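Local coordinates for protein protease VP4 (Blotched snakehead virus, PDB 2GEF) that cleaves peptide bonds as a birnavirus protease with a serine/lysine catalytic dyad, and probably processes the viral polyprotein of which it is a piece, at residues G53-L58 with D103-P108; V25-G30 with I49-D54; A31-V36 with S138-L143. One frame throughout, in Å; residues are numbered along the deposited sequence.

Interaction 1: G53-L58 with D103-P108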
loop_
_atom_site.group_PDB
_atom_site.type_symbol
_atom_site.label_atom_id
_atom_site.label_comp_id
_atom_site.label_asym_id
_atom_site.label_seq_id
_atom_site.Cartn_x
_atom_site.Cartn_y
_atom_site.Cartn_z
ATOM N N GLY A 53 9.518 -1.799 11.067
ATOM C CA GLY A 53 9.769 -2.579 12.332
ATOM C C GLY A 53 8.682 -3.655 12.331
ATOM O O GLY A 53 7.917 -3.791 11.380
ATOM N N ASP A 54 8.602 -4.393 13.424
ATOM C CA ASP A 54 7.627 -5.428 13.527
ATOM C C ASP A 54 6.436 -5.089 14.430
ATOM O O ASP A 54 6.562 -4.819 15.592
ATOM C CB ASP A 54 8.305 -6.836 13.666
ATOM C CG ASP A 54 8.290 -7.397 15.062
ATOM O OD1 ASP A 54 8.083 -6.581 15.962
ATOM O OD2 ASP A 54 8.616 -8.581 15.285
ATOM N N HIS A 55 5.271 -5.015 13.793
ATOM C CA HIS A 55 3.987 -4.620 14.409
ATOM C C HIS A 55 3.059 -5.720 14.216
ATOM O O HIS A 55 1.852 -5.512 14.039
ATOM C CB HIS A 55 3.416 -3.328 13.801
ATOM C CG HIS A 55 4.408 -2.184 13.765
ATOM N ND1 HIS A 55 4.530 -1.264 14.792
ATOM C CD2 HIS A 55 5.357 -1.859 12.862
ATOM C CE1 HIS A 55 5.491 -0.391 14.502
ATOM N NE2 HIS A 55 6.041 -0.757 13.355
ATOM N N ARG A 56 3.654 -6.914 14.242
ATOM C CA ARG A 56 2.974 -8.226 14.316
ATOM C C ARG A 56 1.807 -8.211 15.349
ATOM O O ARG A 56 0.698 -8.801 15.118
ATOM C CB ARG A 56 3.995 -9.309 14.606
ATOM C CG ARG A 56 4.804 -9.508 13.384
ATOM C CD ARG A 56 6.102 -10.375 13.530
ATOM N NE ARG A 56 5.740 -11.699 13.045
ATOM C CZ ARG A 56 6.429 -12.805 13.396
ATOM N NH1 ARG A 56 7.552 -12.640 14.139
ATOM N NH2 ARG A 56 5.981 -14.036 13.018
ATOM N N ASP A 57 2.043 -7.517 16.462
ATOM C CA ASP A 57 1.026 -7.467 17.536
ATOM C C ASP A 57 -0.263 -6.860 17.109
ATOM O O ASP A 57 -1.194 -6.853 17.872
ATOM C CB ASP A 57 1.458 -6.632 18.735
ATOM C CG ASP A 57 1.959 -5.248 18.368
ATOM O OD1 ASP A 57 2.879 -5.177 17.571
ATOM O OD2 ASP A 57 1.442 -4.251 18.901
ATOM N N LEU A 58 -0.235 -6.243 15.937
ATOM C CA LEU A 58 -1.332 -5.457 15.388
ATOM C C LEU A 58 -2.028 -6.230 14.230
ATOM O O LEU A 58 -3.166 -5.866 13.831
ATOM C CB LEU A 58 -0.852 -4.121 14.885
ATOM C CG LEU A 58 -0.651 -2.949 15.859
ATOM C CD1 LEU A 58 -0.113 -1.785 15.058
ATOM C CD2 LEU A 58 -1.815 -2.529 16.773
ATOM N N ASP A 103 13.045 -4.457 8.543
ATOM C CA ASP A 103 11.776 -5.199 8.410
ATOM C C ASP A 103 10.591 -4.270 8.319
ATOM O O ASP A 103 10.619 -3.167 8.828
ATOM C CB ASP A 103 11.576 -6.177 9.612
ATOM C CG ASP A 103 12.691 -7.252 9.683
ATOM O OD1 ASP A 103 13.415 -7.475 8.743
ATOM O OD2 ASP A 103 12.875 -7.898 10.727
ATOM N N LEU A 104 9.497 -4.711 7.777
ATOM C CA LEU A 104 8.339 -3.816 7.779
ATOM C C LEU A 104 7.210 -4.769 8.027
ATOM O O LEU A 104 7.410 -5.984 7.888
ATOM C CB LEU A 104 8.118 -3.106 6.421
ATOM C CG LEU A 104 9.078 -1.960 5.910
ATOM C CD1 LEU A 104 9.981 -2.471 4.763
ATOM C CD2 LEU A 104 8.228 -0.721 5.370
ATOM N N THR A 105 6.072 -4.220 8.456
ATOM C CA THR A 105 4.867 -4.947 8.597
ATOM C C THR A 105 3.824 -4.193 7.847
ATOM O O THR A 105 3.841 -2.942 7.892
ATOM C CB THR A 105 4.505 -4.881 10.115
ATOM O OG1 THR A 105 5.579 -5.458 10.834
ATOM C CG2 THR A 105 3.380 -5.784 10.396
ATOM N N ILE A 106 2.911 -4.855 7.140
ATOM C CA ILE A 106 1.799 -4.138 6.480
ATOM C C ILE A 106 0.472 -4.574 7.156
ATOM O O ILE A 106 0.357 -5.671 7.719
ATOM C CB ILE A 106 1.795 -4.426 4.941
ATOM C CG1 ILE A 106 1.651 -5.921 4.735
ATOM C CG2 ILE A 106 3.107 -3.985 4.342
ATOM C CD1 ILE A 106 1.284 -6.490 3.365
ATOM N N LEU A 107 -0.467 -3.667 7.215
ATOM C CA LEU A 107 -1.700 -3.818 7.997
ATOM C C LEU A 107 -2.886 -3.262 7.231
ATOM O O LEU A 107 -2.791 -2.126 6.655
ATOM C CB LEU A 107 -1.640 -3.070 9.370
ATOM C CG LEU A 107 -0.421 -3.477 10.273
ATOM C CD1 LEU A 107 -0.114 -2.379 11.313
ATOM C CD2 LEU A 107 -0.673 -4.760 10.903
ATOM N N PRO A 108 -4.013 -3.988 7.233
ATOM C CA PRO A 108 -5.166 -3.349 6.525
ATOM C C PRO A 108 -5.603 -2.156 7.319
ATOM O O PRO A 108 -5.501 -2.178 8.489
ATOM C CB PRO A 108 -6.244 -4.476 6.433
ATOM C CG PRO A 108 -5.605 -5.691 7.206
ATOM C CD PRO A 108 -4.323 -5.286 7.845
#
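Thr105 OG1 bridges two backbone groups of the loop that leaves strand 43-52. It donates to Gly53 O at 2.9 Å, in the carbonyl plane and on a lone pair, and accepts from His55 N at 3.0 Å along a nearly straight N-H (168°). With the hydroxyl beside its own backbone N (chi1 -59°), CG2 takes the other branch and packs on the His55 carbonyl group. One step earlier Gly53 N donates to Asp103 O at 2.8 Å, coming from above the carbonyl plane. The imidazole turns its CD2 edge to the same Thr105 hydroxyl. The apolar end is also close: Leu58 and Leu107 cross at about a right angle, their CD1 atoms 3.8 Å apart, and Phe27 touches both. The outer side is looser, and there the carboxylate of exposed Asp54 leads away from the strand. Arg56 is held elsewhere, by a cation-pi contact with Trp77 and by NH2 to Arg64 O. Even here Asp103 OD1 is fixed, by Lys75 N and His74 ND1. The arrangement is that of a post-strand loop folded back over the neighbouring antiparallel strand, 104-109, of the protease's mixed beta sheet.

Interaction 2: V25-G30 with I49-D54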
loop_
_atom_site.group_PDB
_atom_site.type_symbol
_atom_site.label_atom_id
_atom_site.label_comp_id
_atom_site.label_asym_id
_atom_site.label_seq_id
_atom_site.Cartn_x
_atom_site.Cartn_y
_atom_site.Cartn_z
ATOM N N VAL A 25 -4.623 3.467 16.094
ATOM C CA VAL A 25 -3.259 3.547 16.577
ATOM C C VAL A 25 -2.586 4.731 15.930
ATOM O O VAL A 25 -2.886 5.170 14.773
ATOM C CB VAL A 25 -2.382 2.189 16.525
ATOM C CG1 VAL A 25 -2.950 1.101 15.692
ATOM C CG2 VAL A 25 -0.773 2.424 16.342
ATOM N N HIS A 26 -1.658 5.237 16.721
ATOM C CA HIS A 26 -0.994 6.448 16.376
ATOM C C HIS A 26 0.343 5.998 15.788
ATOM O O HIS A 26 1.124 5.255 16.437
ATOM C CB HIS A 26 -0.803 7.342 17.583
ATOM C CG HIS A 26 0.012 8.517 17.253
ATOM N ND1 HIS A 26 -0.366 9.414 16.273
ATOM C CD2 HIS A 26 1.239 8.904 17.681
ATOM C CE1 HIS A 26 0.579 10.330 16.145
ATOM N NE2 HIS A 26 1.564 10.044 16.987
ATOM N N PHE A 27 0.575 6.428 14.537
ATOM C CA PHE A 27 1.784 6.151 13.806
ATOM C C PHE A 27 2.410 7.507 13.494
ATOM O O PHE A 27 1.774 8.453 12.941
ATOM C CB PHE A 27 1.444 5.453 12.461
ATOM C CG PHE A 27 1.118 4.004 12.619
ATOM C CD1 PHE A 27 -0.161 3.529 12.334
ATOM C CD2 PHE A 27 2.058 3.087 13.081
ATOM C CE1 PHE A 27 -0.479 2.150 12.515
ATOM C CE2 PHE A 27 1.705 1.727 13.262
ATOM C CZ PHE A 27 0.461 1.292 12.929
ATOM N N THR A 28 3.686 7.569 13.795
ATOM C CA THR A 28 4.480 8.691 13.433
ATOM C C THR A 28 5.092 8.521 12.021
ATOM O O THR A 28 5.707 9.443 11.482
ATOM C CB THR A 28 5.615 8.874 14.466
ATOM O OG1 THR A 28 6.355 7.659 14.568
ATOM C CG2 THR A 28 5.058 9.294 15.808
ATOM N N ASP A 29 4.884 7.372 11.395
ATOM C CA ASP A 29 5.460 7.023 10.097
ATOM C C ASP A 29 4.810 5.794 9.489
ATOM O O ASP A 29 4.327 5.006 10.208
ATOM C CB ASP A 29 7.052 6.830 10.188
ATOM C CG ASP A 29 7.528 6.000 11.415
ATOM O OD1 ASP A 29 7.828 6.598 12.446
ATOM O OD2 ASP A 29 7.654 4.759 11.424
ATOM N N GLY A 30 4.938 5.548 8.165
ATOM C CA GLY A 30 4.221 4.499 7.468
ATOM C C GLY A 30 3.834 5.023 6.094
ATOM O O GLY A 30 3.889 6.184 5.872
ATOM N N ILE A 49 -1.307 -0.112 5.221
ATOM C CA ILE A 49 -0.250 0.803 5.606
ATOM C C ILE A 49 0.932 -0.031 5.826
ATOM O O ILE A 49 0.744 -1.027 6.427
ATOM C CB ILE A 49 -0.500 1.653 6.855
ATOM C CG1 ILE A 49 0.533 2.805 6.814
ATOM C CG2 ILE A 49 -0.540 0.808 8.228
ATOM C CD1 ILE A 49 0.373 3.782 7.828
ATOM N N ALA A 50 2.047 0.265 5.145
ATOM C CA ALA A 50 3.332 -0.392 5.459
ATOM C C ALA A 50 4.005 0.488 6.548
ATOM O O ALA A 50 4.119 1.768 6.362
ATOM C CB ALA A 50 4.201 -0.353 4.296
ATOM N N VAL A 51 4.459 -0.167 7.620
ATOM C CA VAL A 51 5.243 0.577 8.740
ATOM C C VAL A 51 6.497 -0.168 8.962
ATOM O O VAL A 51 6.517 -1.403 8.974
ATOM C CB VAL A 51 4.387 0.723 10.062
ATOM C CG1 VAL A 51 5.042 1.870 11.030
ATOM C CG2 VAL A 51 3.052 1.266 9.650
ATOM N N ARG A 52 7.579 0.558 9.086
ATOM C CA ARG A 52 8.865 -0.101 9.519
ATOM C C ARG A 52 8.887 -0.645 10.959
ATOM O O ARG A 52 8.330 -0.083 11.891
ATOM C CB ARG A 52 10.102 0.733 9.120
ATOM C CG ARG A 52 10.149 2.233 9.657
ATOM C CD ARG A 52 11.564 2.849 9.635
ATOM N NE ARG A 52 11.609 4.203 10.253
ATOM C CZ ARG A 52 11.268 5.322 9.634
ATOM N NH1 ARG A 52 11.421 6.425 10.302
ATOM N NH2 ARG A 52 10.690 5.359 8.404
ATOM N N GLY A 53 9.518 -1.799 11.067
ATOM C CA GLY A 53 9.769 -2.579 12.332
ATOM C C GLY A 53 8.682 -3.655 12.331
ATOM O O GLY A 53 7.917 -3.791 11.380
ATOM N N ASP A 54 8.602 -4.393 13.424
ATOM C CA ASP A 54 7.627 -5.428 13.527
ATOM C C ASP A 54 6.436 -5.089 14.430
ATOM O O ASP A 54 6.562 -4.819 15.592
ATOM C CB ASP A 54 8.305 -6.836 13.666
ATOM C CG ASP A 54 8.290 -7.397 15.062
ATOM O OD1 ASP A 54 8.083 -6.581 15.962
ATOM O OD2 ASP A 54 8.616 -8.581 15.285
HETATM O O HOH W 1 8.152 2.560 12.883
#
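Arg52 O accepts two hydrogen bonds, one from His55 NE2 and one, at 2.8 Å, from a water that also donates to Asp29 OD2 at 2.7 Å. The contact lies where strand 22-27, at the edge of a three-stranded antiparallel sheet, turns through Asp29 and Gly30 into strand 31-38 of the mixed sheet that holds strand 43-52. The Asp29 carboxylate is stacked on the Arg52 guanidinium, the planes 5° apart and OD2 4.0 Å above the guanidinium plane. No N-H points at that oxygen, so any attraction is probably electrostatic, without a hydrogen bond; Arg52 NH2 instead bonds to Ala144 O and Leu147 O. Thr28 OG1 donates to Asp29 OD1 at 2.8 Å from above the carboxylate plane, a second hold on the group. Val51 CG2 makes a CH-pi contact over one face of the Phe27 ring, 4.1 Å from the centroid and 20° off the normal, while Val25 CG2 lies over the opposite face. A chi1 of -163° sets Val51 CG1 opposite the backbone N, beside Phe27 CD2 and 3.3 Å from Asp29 O. Ile49 CD1 packs on Gly30, whose CA makes a bent C-H...O contact with Ala50 O at 2.9 Å.

Interaction 3: A31-V36 with S138-L143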
loop_
_atom_site.group_PDB
_atom_site.type_symbol
_atom_site.label_atom_id
_atom_site.label_comp_id
_atom_site.label_asym_id
_atom_site.label_seq_id
_atom_site.Cartn_x
_atom_site.Cartn_y
_atom_site.Cartn_z
ATOM N N ALA A 31 3.513 4.160 5.119
ATOM C CA ALA A 31 3.053 4.637 3.827
ATOM C C ALA A 31 1.889 3.745 3.402
ATOM O O ALA A 31 1.900 2.509 3.669
ATOM C CB ALA A 31 4.144 4.642 2.803
ATOM N N LEU A 32 0.890 4.374 2.799
ATOM C CA LEU A 32 -0.306 3.707 2.258
ATOM C C LEU A 32 -0.117 3.267 0.868
ATOM O O LEU A 32 0.504 3.965 0.032
ATOM C CB LEU A 32 -1.566 4.646 2.307
ATOM C CG LEU A 32 -1.888 5.027 3.764
ATOM C CD1 LEU A 32 -2.658 6.411 3.760
ATOM C CD2 LEU A 32 -2.745 3.917 4.669
ATOM N N PHE A 33 -0.737 2.110 0.603
ATOM C CA PHE A 33 -0.775 1.552 -0.697
ATOM C C PHE A 33 -2.140 0.740 -0.874
ATOM O O PHE A 33 -2.729 0.413 0.103
ATOM C CB PHE A 33 0.383 0.624 -0.916
ATOM C CG PHE A 33 0.439 -0.592 0.046
ATOM C CD1 PHE A 33 0.092 -1.884 -0.410
ATOM C CD2 PHE A 33 1.049 -0.463 1.351
ATOM C CE1 PHE A 33 0.193 -3.019 0.466
ATOM C CE2 PHE A 33 1.190 -1.596 2.195
ATOM C CZ PHE A 33 0.824 -2.864 1.757
ATOM N N PRO A 34 -2.627 0.543 -2.134
ATOM C CA PRO A 34 -3.818 -0.241 -2.417
ATOM C C PRO A 34 -3.619 -1.657 -2.630
ATOM O O PRO A 34 -2.532 -2.068 -3.048
ATOM C CB PRO A 34 -4.429 0.482 -3.594
ATOM C CG PRO A 34 -3.217 0.833 -4.340
ATOM C CD PRO A 34 -2.244 1.343 -3.304
ATOM N N VAL A 35 -4.620 -2.423 -2.108
ATOM C CA VAL A 35 -4.602 -3.868 -2.150
ATOM C C VAL A 35 -5.893 -4.407 -2.787
ATOM O O VAL A 35 -7.009 -4.167 -2.265
ATOM C CB VAL A 35 -4.427 -4.514 -0.819
ATOM C CG1 VAL A 35 -4.529 -6.170 -0.993
ATOM C CG2 VAL A 35 -3.063 -4.170 -0.253
ATOM N N VAL A 36 -5.735 -5.118 -3.928
ATOM C CA VAL A 36 -6.932 -5.582 -4.640
ATOM C C VAL A 36 -6.930 -7.177 -4.556
ATOM O O VAL A 36 -5.841 -7.833 -4.483
ATOM C CB VAL A 36 -7.000 -5.034 -6.080
ATOM C CG1 VAL A 36 -6.859 -3.522 -6.157
ATOM C CG2 VAL A 36 -5.981 -5.715 -6.999
ATOM N N SER A 138 5.791 -1.752 -3.519
ATOM C CA SER A 138 7.202 -1.457 -3.409
ATOM C C SER A 138 7.474 -0.013 -3.155
ATOM O O SER A 138 8.424 0.262 -2.456
ATOM C CB SER A 138 8.027 -1.995 -4.635
ATOM O OG SER A 138 7.859 -3.429 -4.710
ATOM N N ILE A 139 6.740 0.898 -3.795
ATOM C CA ILE A 139 6.886 2.264 -3.525
ATOM C C ILE A 139 6.558 2.581 -2.048
ATOM O O ILE A 139 7.360 3.223 -1.416
ATOM C CB ILE A 139 6.030 3.031 -4.333
ATOM C CG1 ILE A 139 6.454 2.932 -5.881
ATOM C CG2 ILE A 139 6.148 4.505 -3.933
ATOM C CD1 ILE A 139 5.452 3.854 -6.741
ATOM N N ALA A 140 5.393 2.125 -1.511
ATOM C CA ALA A 140 5.066 2.255 -0.059
ATOM C C ALA A 140 6.172 1.708 0.902
ATOM O O ALA A 140 6.611 2.295 1.918
ATOM C CB ALA A 140 3.670 1.493 0.176
ATOM N N LEU A 141 6.567 0.483 0.654
ATOM C CA LEU A 141 7.795 -0.034 1.373
ATOM C C LEU A 141 8.939 0.853 1.543
ATOM O O LEU A 141 9.475 1.023 2.625
ATOM C CB LEU A 141 8.321 -1.312 0.670
ATOM C CG LEU A 141 7.243 -2.404 0.739
ATOM C CD1 LEU A 141 7.619 -3.841 0.189
ATOM C CD2 LEU A 141 6.462 -2.436 2.012
ATOM N N ALA A 142 9.431 1.283 0.421
ATOM C CA ALA A 142 10.463 2.344 0.288
ATOM C C ALA A 142 10.237 3.609 1.084
ATOM O O ALA A 142 11.095 4.075 1.797
ATOM C CB ALA A 142 10.623 2.780 -1.157
ATOM N N LEU A 143 9.158 4.285 0.779
ATOM C CA LEU A 143 8.879 5.539 1.533
ATOM C C LEU A 143 8.792 5.168 3.054
ATOM O O LEU A 143 9.289 5.935 3.910
ATOM C CB LEU A 143 7.567 6.140 0.997
ATOM C CG LEU A 143 7.806 6.383 -0.498
ATOM C CD1 LEU A 143 6.611 7.130 -1.021
ATOM C CD2 LEU A 143 8.806 7.400 -0.569
#
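Ala140 CB presses into the base of the Phe33 side chain, 3.5 Å from CD2 and 3.6 Å from CB. Two residues before Phe33, Ala31 CB rests on the helix backbone, 3.5 Å from Ala140 O. It also meets the CB atoms of Ala140, at 4.1 Å, and of Leu143, at 4.2 Å, nearly one helical turn on. Consistent with the small alanine side chains here, the axes of the two segments approach to 7.3 Å; they run almost exactly antiparallel (174°). The next shell fixes the partners. Phe33 CG lies between its backbone N and carbonyl carbon (chi1 61°), which brings the ring back alongside its own strand, where Ala31 O lies in plane at its edge. On the helix, Leu143 N bonds to Ile139 O, and Ser138 OG bonds to Gln135 O near the first turn. The buried contact adjoins the catalytic dyad: the Phe33 side chain is about 6 Å from that of the nucleophile Ser136 and about 7 Å from that of Lys173. Farther out, Pro34 touches Lys173, where strand 31-38 meets helix 170-178. Leu141 packs on Ala50 of strand 43-52, and Ile139 and Leu143 pack on Tyr155 of strand 154-160, so helix 138-146 lies against strands of two sheets.

From the N terminus, segment 25-30 runs directly into 31-36, and the chain then returns as 49-54 to close the short loop of interaction 2. Segment 53-58 overlaps it, sharing Gly53 and Asp54, and pairs with 103-108 to close interaction 1. Helix segment 138-143 comes last and closes the longest loop, from segment 31-36, which contains interaction 1 whole and crosses interaction 2. Strands 31-38, 43-52 and 104-109 are successive neighbours in one mixed sheet: Ala31 O receives Ala50 N, and Thr105 O and Leu107 O receive Val51 N and Ile49 N. Leu104 on Leu141 and Ile106 on Phe33 join interactions 1 and 3.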